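Local atomic coordinates of chloride intracellular channel Clic (Drosophila melanogaster, PDB entry 2YV7), a protein that is thought to pass from a soluble, glutathione transferase-like form into membranes, where it might act as a chloride channel whose activity depends on pH. Residues H200-A203 with L204-M208; D215-T218 with Q219-A223; E101-M105 with K106-G110. One frame throughout, in Å; residues are numbered along the deposited sequence.

How the contacts relate
Each contact joins neighbouring turns of its own helix, and none touches another. Contact 1 is the most buried; it starts helix 202-212 in the helical C-terminal domain, where main-chain bonds dominate and an arginine folds back over the turn. Contact 2 belongs to the next helix, 215-220, with its centre about 19 Å from that of contact 1; it lies nearer the centre of the molecule, and its sulfur-aromatic pair and serine face helices 173-193 and 41-55. Contact 3, in the thioredoxin-like N-terminal domain, closes helix 97-107: isoleucines line its inner side, while long basic chains, a methionine and an asparagine occupy the more open one.

Contact 1. Residues H200-A203 with L204-M208; sequences HLTA and LWRYM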
ATOM      1  N   HIS A 200      21.095   9.115  -4.047  1.00 31.40           N
ATOM      2  CA  HIS A 200      21.067  10.572  -4.060  1.00 31.27           C
ATOM      3  C   HIS A 200      19.647  11.125  -3.969  1.00 31.74           C
ATOM      4  O   HIS A 200      19.435  12.362  -3.894  1.00 28.04           O
ATOM      5  CB  HIS A 200      21.808  11.123  -5.280  1.00 30.27           C
ATOM      6  CG  HIS A 200      21.220  10.693  -6.576  1.00 31.80           C
ATOM      7  ND1 HIS A 200      20.298  11.457  -7.247  1.00 31.53           N
ATOM      8  CD2 HIS A 200      21.426   9.586  -7.330  1.00 25.77           C
ATOM      9  CE1 HIS A 200      19.941  10.825  -8.358  1.00 33.62           C
ATOM     10  NE2 HIS A 200      20.591   9.677  -8.412  1.00 33.35           N
ATOM     11  N   LEU A 201      18.674  10.201  -3.892  1.00 27.57           N
ATOM     12  CA  LEU A 201      17.309  10.610  -3.653  1.00 24.15           C
ATOM     13  C   LEU A 201      17.078  10.718  -2.160  1.00 29.63           C
ATOM     14  O   LEU A 201      16.275   9.983  -1.575  1.00 27.65           O
ATOM     15  CB  LEU A 201      16.298   9.699  -4.364  1.00 25.34           C
ATOM     16  CG  LEU A 201      16.416   9.645  -5.899  1.00 26.90           C
ATOM     17  CD1 LEU A 201      15.251   8.863  -6.610  1.00 26.54           C
ATOM     18  CD2 LEU A 201      16.595  11.095  -6.537  1.00 25.58           C
ATOM     19  N   THR A 202      17.790  11.650  -1.530  1.00 24.55           N
ATOM     20  CA  THR A 202      17.803  11.741  -0.065  1.00 30.55           C
ATOM     21  C   THR A 202      16.431  11.882   0.597  1.00 23.56           C
ATOM     22  O   THR A 202      16.176  11.215   1.608  1.00 30.98           O
ATOM     23  CB  THR A 202      18.784  12.852   0.407  1.00 30.87           C
ATOM     24  OG1 THR A 202      20.087  12.533  -0.101  1.00 38.31           O
ATOM     25  CG2 THR A 202      18.942  12.821   1.929  1.00 37.34           C
ATOM     26  N   ALA A 203      15.565  12.717   0.044  1.00 23.96           N
ATOM     27  CA  ALA A 203      14.238  13.000   0.707  1.00 22.09           C
ATOM     28  C   ALA A 203      13.325  11.759   0.600  1.00 25.54           C
ATOM     29  O   ALA A 203      12.528  11.440   1.527  1.00 25.76           O
ATOM     30  CB  ALA A 203      13.601  14.173   0.109  1.00 23.71           C
ATOM     31  N   LEU A 204      13.444  11.077  -0.531  1.00 23.52           N
ATOM     32  CA  LEU A 204      12.704   9.823  -0.761  1.00 27.88           C
ATOM     33  C   LEU A 204      13.173   8.714   0.186  1.00 26.10           C
ATOM     34  O   LEU A 204      12.364   7.968   0.746  1.00 24.75           O
ATOM     35  CB  LEU A 204      12.780   9.426  -2.246  1.00 24.83           C
ATOM     36  CG  LEU A 204      11.822   8.253  -2.619  1.00 24.19           C
ATOM     37  CD1 LEU A 204      10.319   8.586  -2.345  1.00 26.86           C
ATOM     38  CD2 LEU A 204      12.056   7.786  -4.065  1.00 27.33           C
ATOM     39  N   TRP A 205      14.483   8.610   0.388  1.00 23.81           N
ATOM     40  CA  TRP A 205      14.997   7.554   1.268  1.00 24.59           C
ATOM     41  C   TRP A 205      14.583   7.877   2.690  1.00 29.91           C
ATOM     42  O   TRP A 205      14.205   6.993   3.449  1.00 29.54           O
ATOM     43  CB  TRP A 205      16.526   7.417   1.089  1.00 26.17           C
ATOM     44  CG  TRP A 205      16.854   6.489  -0.001  1.00 28.44           C
ATOM     45  CD1 TRP A 205      17.536   6.769  -1.168  1.00 26.17           C
ATOM     46  CD2 TRP A 205      16.491   5.096  -0.064  1.00 25.62           C
ATOM     47  NE1 TRP A 205      17.623   5.633  -1.927  1.00 27.40           N
ATOM     48  CE2 TRP A 205      16.999   4.593  -1.290  1.00 28.91           C
ATOM     49  CE3 TRP A 205      15.792   4.230   0.816  1.00 25.99           C
ATOM     50  CZ2 TRP A 205      16.851   3.253  -1.684  1.00 24.99           C
ATOM     51  CZ3 TRP A 205      15.603   2.866   0.425  1.00 25.91           C
ATOM     52  CH2 TRP A 205      16.145   2.400  -0.822  1.00 28.10           C
ATOM     53  N   ARG A 206      14.551   9.163   3.009  1.00 27.29           N
ATOM     54  CA  ARG A 206      14.120   9.620   4.351  1.00 27.41           C
ATOM     55  C   ARG A 206      12.612   9.308   4.536  1.00 29.57           C
ATOM     56  O   ARG A 206      12.190   8.863   5.596  1.00 27.75           O
ATOM     57  CB  ARG A 206      14.433  11.090   4.511  1.00 32.26           C
ATOM     58  CG  ARG A 206      14.001  11.719   5.858  1.00 37.18           C
ATOM     59  CD  ARG A 206      14.454  13.215   6.032  1.00 40.81           C
ATOM     60  NE  ARG A 206      14.528  14.009   4.791  1.00 48.57           N
ATOM     61  CZ  ARG A 206      15.674  14.441   4.224  1.00 50.28           C
ATOM     62  NH1 ARG A 206      16.862  14.168   4.787  1.00 52.86           N
ATOM     63  NH2 ARG A 206      15.647  15.153   3.089  1.00 49.72           N
ATOM     64  N   TYR A 207      11.814   9.490   3.486  1.00 24.97           N
ATOM     65  CA  TYR A 207      10.403   9.140   3.552  1.00 24.08           C
ATOM     66  C   TYR A 207      10.239   7.614   3.821  1.00 25.52           C
ATOM     67  O   TYR A 207       9.427   7.206   4.659  1.00 24.92           O
ATOM     68  CB  TYR A 207       9.761   9.519   2.190  1.00 23.30           C
ATOM     69  CG  TYR A 207       8.283   9.285   2.049  1.00 22.77           C
ATOM     70  CD1 TYR A 207       7.339  10.141   2.625  1.00 26.26           C
ATOM     71  CD2 TYR A 207       7.834   8.217   1.279  1.00 23.53           C
ATOM     72  CE1 TYR A 207       5.950   9.961   2.444  1.00 25.51           C
ATOM     73  CE2 TYR A 207       6.430   8.007   1.067  1.00 25.90           C
ATOM     74  CZ  TYR A 207       5.516   8.873   1.623  1.00 22.65           C
ATOM     75  OH  TYR A 207       4.201   8.620   1.361  1.00 23.74           O
ATOM     76  N   MET A 208      10.998   6.777   3.090  1.00 24.36           N
ATOM     77  CA  MET A 208      10.920   5.329   3.287  1.00 28.05           C
ATOM     78  C   MET A 208      11.404   4.929   4.686  1.00 25.50           C
ATOM     79  O   MET A 208      10.820   4.034   5.345  1.00 25.82           O
ATOM     80  CB  MET A 208      11.662   4.597   2.154  1.00 23.41           C
ATOM     81  CG  MET A 208      10.945   4.797   0.840  1.00 23.83           C
ATOM     82  SD  MET A 208      11.586   3.805  -0.510  1.00 26.52           S
ATOM     83  CE  MET A 208      12.889   4.838  -1.121  1.00 26.86           C
TER
HETATM   84  O   HOH W   1      11.529  13.056   3.494  1.00 35.19           O
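One face of the R206 guanidinium is taken by the carbonyl oxygen of T202, which lies 4.1 Å above the plane of the group, over its centre, in the first turn of helix 202-212, part of the helical C-terminal domain of the GST fold. The arginine chain leaves extended, then bends at the third torsion (chi3 32°), which turns the group back over the preceding turn: NH1 comes 3.8 Å from T202 CG2 and NH2 3.7 Å from A203 CB. Alanine suits this spot, since its methyl leaves room for the guanidinium. The indole of W205 carries the M208 methyl, CE, on one face, and its CD1 lies 3.5 Å from L201 O. Its NE1 is bonded outside the turn, to P198 O, which fixes how the buried ring is turned.

L201 holds the N-cap position and is the centre of an inverse gamma turn. Having no polar group to cap the helix, it offers an apolar side chain instead, which rests on R152 and N155 of helix 141-161 and meets L204 CB to CB at 4.1 Å. Regular helical bonding begins at its carbonyl: W205 N donates to L201 O at 3.0 Å, almost in line with the C=O bond (167°). A203 O receives both Y207 N, at 2.9 Å, and a water at 2.7 Å, and that water accepts a weak bond from R206 NE.

Contact 2. Residues D215-T218 with Q219-A223; sequences DAFT and QSCPA
F217 and C221 both set their first side-chain bond opposite the backbone N (chi1 -179° and -174°), and this brings sulfur and ring together across one turn of the short helix 215-220 as a Cys sulfur-aromatic contact. C221 CB sits over one ring face, displaced toward the rim, 4.2 Å from the F217 centroid; SG approaches obliquely, 3.6 Å from F217 CZ. A compact thiol suits the site because it can reach the ring while also touching Q183 of helix 173-193, against which F217 packs as well.

S220 takes a different rotation (chi1 73°), tucking OG back toward the preceding turn, 2.8 Å from A216 O and 3.1 Å from F217 O. Its single proton could serve either carbonyl, while Q44 NE2 of helix 41-55 is hydrogen-bonded to OG itself, so a buried hydroxyl ties the turn to the N-terminal domain. On the exposed side, Q219 lays CB and CG along D215 O, and Q219 N donates to that oxygen at 2.8 Å. Helical bonding gives way: S220 N reaches back three residues, to F217 O at 3.0 Å from above the carbonyl plane, and C221 N makes a weak bond, 3.5 Å long, to T218 O.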
ATOM      1  N   ASP A 215       3.482   1.982  12.135  1.00 36.45           N
ATOM      2  CA  ASP A 215       2.743   0.749  12.399  1.00 29.96           C
ATOM      3  C   ASP A 215       1.772   0.388  11.277  1.00 24.51           C
ATOM      4  O   ASP A 215       1.643  -0.779  10.939  1.00 28.53           O
ATOM      5  CB  ASP A 215       2.013   0.802  13.736  1.00 39.63           C
ATOM      6  CG  ASP A 215       2.964   0.730  14.927  1.00 42.09           C
ATOM      7  OD1 ASP A 215       4.110   0.199  14.778  1.00 41.73           O
ATOM      8  OD2 ASP A 215       2.576   1.251  15.997  1.00 44.66           O
ATOM      9  N   ALA A 216       1.103   1.385  10.700  1.00 25.51           N
ATOM     10  CA  ALA A 216       0.094   1.115   9.659  1.00 26.82           C
ATOM     11  C   ALA A 216       0.787   0.437   8.494  1.00 23.07           C
ATOM     12  O   ALA A 216       0.205  -0.412   7.782  1.00 27.66           O
ATOM     13  CB  ALA A 216      -0.568   2.398   9.205  1.00 25.76           C
ATOM     14  N   PHE A 217       2.014   0.905   8.230  1.00 24.31           N
ATOM     15  CA  PHE A 217       2.764   0.294   7.142  1.00 23.52           C
ATOM     16  C   PHE A 217       3.202  -1.127   7.473  1.00 21.59           C
ATOM     17  O   PHE A 217       2.905  -2.039   6.745  1.00 24.12           O
ATOM     18  CB  PHE A 217       3.980   1.129   6.752  1.00 23.36           C
ATOM     19  CG  PHE A 217       4.742   0.506   5.618  1.00 22.40           C
ATOM     20  CD1 PHE A 217       4.304   0.703   4.288  1.00 24.67           C
ATOM     21  CD2 PHE A 217       5.820  -0.361   5.874  1.00 23.61           C
ATOM     22  CE1 PHE A 217       4.984   0.097   3.178  1.00 21.24           C
ATOM     23  CE2 PHE A 217       6.546  -1.018   4.786  1.00 22.40           C
ATOM     24  CZ  PHE A 217       6.108  -0.792   3.417  1.00 24.54           C
ATOM     25  N   THR A 218       3.908  -1.287   8.575  1.00 26.35           N
ATOM     26  CA  THR A 218       4.540  -2.569   8.881  1.00 29.81           C
ATOM     27  C   THR A 218       3.460  -3.639   9.163  1.00 33.80           C
ATOM     28  O   THR A 218       3.583  -4.797   8.723  1.00 32.65           O
ATOM     29  CB  THR A 218       5.523  -2.450  10.079  1.00 34.51           C
ATOM     30  OG1 THR A 218       4.772  -2.340  11.259  1.00 38.72           O
ATOM     31  CG2 THR A 218       6.435  -1.249  10.030  1.00 30.90           C
ATOM     32  N   GLN A 219       2.357  -3.248   9.817  1.00 27.73           N
ATOM     33  CA  GLN A 219       1.260  -4.172  10.015  1.00 31.62           C
ATOM     34  C   GLN A 219       0.587  -4.655   8.697  1.00 30.10           C
ATOM     35  O   GLN A 219       0.036  -5.760   8.634  1.00 28.65           O
ATOM     36  CB  GLN A 219       0.216  -3.544  10.950  1.00 35.68           C
ATOM     37  CG  GLN A 219       0.726  -3.329  12.347  1.00 43.82           C
ATOM     38  CD  GLN A 219       1.090  -4.651  12.995  1.00 44.03           C
ATOM     39  OE1 GLN A 219       0.242  -5.540  13.138  1.00 48.38           O
ATOM     40  NE2 GLN A 219       2.365  -4.818  13.320  1.00 49.24           N
ATOM     41  N   SER A 220       0.633  -3.829   7.633  1.00 24.87           N
ATOM     42  CA  SER A 220      -0.081  -4.147   6.453  1.00 24.44           C
ATOM     43  C   SER A 220       0.845  -4.648   5.329  1.00 20.34           C
ATOM     44  O   SER A 220       0.408  -5.083   4.280  1.00 27.64           O
ATOM     45  CB  SER A 220      -0.828  -2.883   5.980  1.00 26.40           C
ATOM     46  OG  SER A 220       0.138  -1.979   5.446  1.00 27.20           O
ATOM     47  N   CYS A 221       2.136  -4.584   5.583  1.00 23.23           N
ATOM     48  CA  CYS A 221       3.113  -4.818   4.478  1.00 26.16           C
ATOM     49  C   CYS A 221       3.227  -6.272   4.192  1.00 22.65           C
ATOM     50  O   CYS A 221       3.505  -7.036   5.101  1.00 30.27           O
ATOM     51  CB  CYS A 221       4.456  -4.238   4.850  1.00 28.43           C
ATOM     52  SG  CYS A 221       5.608  -4.353   3.428  1.00 25.58           S
ATOM     53  N   PRO A 222       3.044  -6.689   2.935  1.00 25.35           N
ATOM     54  CA  PRO A 222       3.280  -8.124   2.738  1.00 25.52           C
ATOM     55  C   PRO A 222       4.771  -8.485   2.780  1.00 30.96           C
ATOM     56  O   PRO A 222       5.626  -7.625   2.516  1.00 29.15           O
ATOM     57  CB  PRO A 222       2.803  -8.371   1.314  1.00 24.28           C
ATOM     58  CG  PRO A 222       2.834  -7.015   0.583  1.00 26.40           C
ATOM     59  CD  PRO A 222       2.772  -5.955   1.677  1.00 27.35           C
ATOM     60  N   ALA A 223       5.074  -9.749   3.085  1.00 25.82           N
ATOM     61  CA  ALA A 223       6.461 -10.242   2.900  1.00 22.37           C
ATOM     62  C   ALA A 223       7.008 -10.140   1.452  1.00 20.91           C
ATOM     63  O   ALA A 223       6.292 -10.310   0.451  1.00 24.96           O
ATOM     64  CB  ALA A 223       6.515 -11.726   3.386  1.00 25.87           C
TER

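Contact 3. Residues E101-M105 with K106-G110; sequences ERHIM and KNIPG
H103 presents one face of its imidazole to N107, whose CB overlaps the ring as a CH-pi contact, 3.8 Å from the centroid and only 14° off the normal. The two side chains cross at about a right angle, with the asparagine amide plane inclined 60° to the ring. I108 meets the same ring differently, its CD1 coming up at the edge, close to the ring plane. H103 reaches both because its CG stands opposite the backbone N (chi1 -169°), directing the ring along the helix toward the next turn. With an alanine here, N107 CB and I108 CD1 would probably lose their flat partner, and a gap would be likely to open against L87 and D89.

On the inner side, I104 and I108 lie side by side, CG1 of the first 3.9 Å from CD1 of the second; both branched chains pack on L50 and L53 of helix 41-55 and on L87. The outer side carries long basic chains. R102 and K106 run alongside each other, CG of R102 3.8 Å from CD of K106, and K106 CE passes over one face of the guanidinium. Their aliphatic parts touch while R102 NH2 and K106 NZ stay 5.1 Å apart, which is likely to ease the repulsion. M105 CE lines the same lysine, 3.8 Å from K106 CE.

Bonding fades toward the helix end. K106 N donates to R102 O at 2.9 Å and N107 N to H103 O at 2.8 Å, but I108 N makes weak bonds to H103 O and I104 O. This is the close of helix 97-107, which follows strands 86-89 and 92-94 as the final helix of the beta-beta-alpha half of a thioredoxin-like fold.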
ATOM      1  N   GLU A 101     -12.974   3.849  -1.130  1.00 32.24           N
ATOM      2  CA  GLU A 101     -12.368   5.167  -0.801  1.00 33.71           C
ATOM      3  C   GLU A 101     -13.373   6.210  -0.391  1.00 37.44           C
ATOM      4  O   GLU A 101     -13.240   6.850   0.667  1.00 32.85           O
ATOM      5  CB  GLU A 101     -11.588   5.731  -2.000  1.00 36.98           C
ATOM      6  CG  GLU A 101     -10.333   5.046  -2.136  1.00 34.32           C
ATOM      7  CD  GLU A 101      -9.263   5.723  -3.032  1.00 38.46           C
ATOM      8  OE1 GLU A 101      -9.220   6.970  -3.252  1.00 34.54           O
ATOM      9  OE2 GLU A 101      -8.427   4.937  -3.477  1.00 35.33           O
ATOM     10  N   ARG A 102     -14.368   6.383  -1.254  1.00 38.65           N
ATOM     11  CA  ARG A 102     -15.420   7.355  -1.064  1.00 45.90           C
ATOM     12  C   ARG A 102     -16.086   7.086   0.271  1.00 41.53           C
ATOM     13  O   ARG A 102     -16.317   8.018   1.021  1.00 38.07           O
ATOM     14  CB  ARG A 102     -16.409   7.296  -2.244  1.00 52.03           C
ATOM     15  CG  ARG A 102     -17.140   8.595  -2.560  1.00 61.86           C
ATOM     16  CD  ARG A 102     -17.604   8.619  -4.026  1.00 61.35           C
ATOM     17  NE  ARG A 102     -17.981   9.970  -4.469  1.00 67.59           N
ATOM     18  CZ  ARG A 102     -19.211  10.355  -4.835  1.00 67.45           C
ATOM     19  NH1 ARG A 102     -20.231   9.493  -4.840  1.00 69.34           N
ATOM     20  NH2 ARG A 102     -19.419  11.617  -5.211  1.00 69.34           N
ATOM     21  N   HIS A 103     -16.331   5.811   0.591  1.00 39.25           N
ATOM     22  CA  HIS A 103     -16.959   5.444   1.881  1.00 34.72           C
ATOM     23  C   HIS A 103     -16.086   5.786   3.085  1.00 34.69           C
ATOM     24  O   HIS A 103     -16.568   6.320   4.081  1.00 40.22           O
ATOM     25  CB  HIS A 103     -17.315   3.964   1.915  1.00 34.54           C
ATOM     26  CG  HIS A 103     -18.182   3.583   3.066  1.00 38.41           C
ATOM     27  ND1 HIS A 103     -17.668   3.197   4.286  1.00 38.68           N
ATOM     28  CD2 HIS A 103     -19.534   3.567   3.197  1.00 36.85           C
ATOM     29  CE1 HIS A 103     -18.665   2.923   5.111  1.00 39.16           C
ATOM     30  NE2 HIS A 103     -19.804   3.149   4.479  1.00 39.83           N
ATOM     31  N   ILE A 104     -14.780   5.499   2.997  1.00 32.70           N
ATOM     32  CA  ILE A 104     -13.881   5.829   4.075  1.00 32.21           C
ATOM     33  C   ILE A 104     -13.892   7.322   4.289  1.00 33.44           C
ATOM     34  O   ILE A 104     -14.043   7.774   5.428  1.00 43.34           O
ATOM     35  CB  ILE A 104     -12.410   5.306   3.814  1.00 32.40           C
ATOM     36  CG1 ILE A 104     -12.455   3.786   3.764  1.00 30.61           C
ATOM     37  CG2 ILE A 104     -11.444   5.766   4.964  1.00 32.31           C
ATOM     38  CD1 ILE A 104     -11.100   3.127   3.408  1.00 35.00           C
ATOM     39  N   MET A 105     -13.796   8.080   3.198  1.00 39.15           N
ATOM     40  CA  MET A 105     -13.728   9.547   3.276  1.00 41.20           C
ATOM     41  C   MET A 105     -15.002  10.166   3.845  1.00 42.55           C
ATOM     42  O   MET A 105     -14.944  11.054   4.682  1.00 37.57           O
ATOM     43  CB  MET A 105     -13.515  10.156   1.888  1.00 41.20           C
ATOM     44  CG  MET A 105     -13.721  11.645   1.876  1.00 43.87           C
ATOM     45  SD  MET A 105     -13.183  12.395   0.340  1.00 49.89           S
ATOM     46  CE  MET A 105     -14.338  11.755  -0.874  1.00 46.20           C
ATOM     47  N   LYS A 106     -16.144   9.719   3.349  1.00 43.59           N
ATOM     48  CA  LYS A 106     -17.411  10.370   3.674  1.00 48.60           C
ATOM     49  C   LYS A 106     -18.107   9.805   4.906  1.00 47.86           C
ATOM     50  O   LYS A 106     -18.672  10.563   5.693  1.00 48.43           O
ATOM     51  CB  LYS A 106     -18.323  10.366   2.453  1.00 53.07           C
ATOM     52  CG  LYS A 106     -17.763  11.242   1.329  1.00 57.15           C
ATOM     53  CD  LYS A 106     -18.495  11.041   0.005  1.00 58.09           C
ATOM     54  CE  LYS A 106     -18.152  12.149  -0.987  1.00 59.99           C
ATOM     55  NZ  LYS A 106     -18.680  13.488  -0.555  1.00 62.16           N
ATOM     56  N   ASN A 107     -18.030   8.487   5.100  1.00 47.45           N
ATOM     57  CA  ASN A 107     -18.807   7.786   6.143  1.00 45.80           C
ATOM     58  C   ASN A 107     -18.072   7.254   7.378  1.00 48.15           C
ATOM     59  O   ASN A 107     -18.700   6.932   8.401  1.00 46.22           O
ATOM     60  CB  ASN A 107     -19.605   6.670   5.484  1.00 48.84           C
ATOM     61  CG  ASN A 107     -20.494   7.186   4.391  1.00 53.09           C
ATOM     62  OD1 ASN A 107     -20.507   6.671   3.265  1.00 52.13           O
ATOM     63  ND2 ASN A 107     -21.235   8.246   4.702  1.00 53.23           N
ATOM     64  N   ILE A 108     -16.747   7.170   7.326  1.00 44.49           N
ATOM     65  CA  ILE A 108     -16.029   6.699   8.499  1.00 43.08           C
ATOM     66  C   ILE A 108     -15.410   7.878   9.264  1.00 44.44           C
ATOM     67  O   ILE A 108     -14.710   8.712   8.671  1.00 43.17           O
ATOM     68  CB  ILE A 108     -14.973   5.602   8.156  1.00 44.61           C
ATOM     69  CG1 ILE A 108     -15.674   4.315   7.686  1.00 45.34           C
ATOM     70  CG2 ILE A 108     -14.101   5.310   9.385  1.00 44.73           C
ATOM     71  CD1 ILE A 108     -14.793   3.349   6.909  1.00 46.60           C
ATOM     72  N   PRO A 109     -15.691   7.976  10.582  1.00 45.43           N
ATOM     73  CA  PRO A 109     -15.124   9.072  11.374  1.00 46.28           C
ATOM     74  C   PRO A 109     -13.623   9.118  11.213  1.00 45.28           C
ATOM     75  O   PRO A 109     -12.967   8.074  11.267  1.00 51.76           O
ATOM     76  CB  PRO A 109     -15.473   8.694  12.822  1.00 46.68           C
ATOM     77  CG  PRO A 109     -16.017   7.274  12.761  1.00 48.81           C
ATOM     78  CD  PRO A 109     -16.557   7.102  11.393  1.00 46.38           C
ATOM     79  N   GLY A 110     -13.102  10.324  11.013  1.00 41.96           N
ATOM     80  CA  GLY A 110     -11.681  10.553  10.785  1.00 42.32           C
ATOM     81  C   GLY A 110     -11.344  10.680   9.324  1.00 36.52           C
ATOM     82  O   GLY A 110     -10.282  11.204   8.981  1.00 37.36           O
TER
HETATM   83  O   HOH W   2     -15.493  10.792   7.488  1.00 40.12           O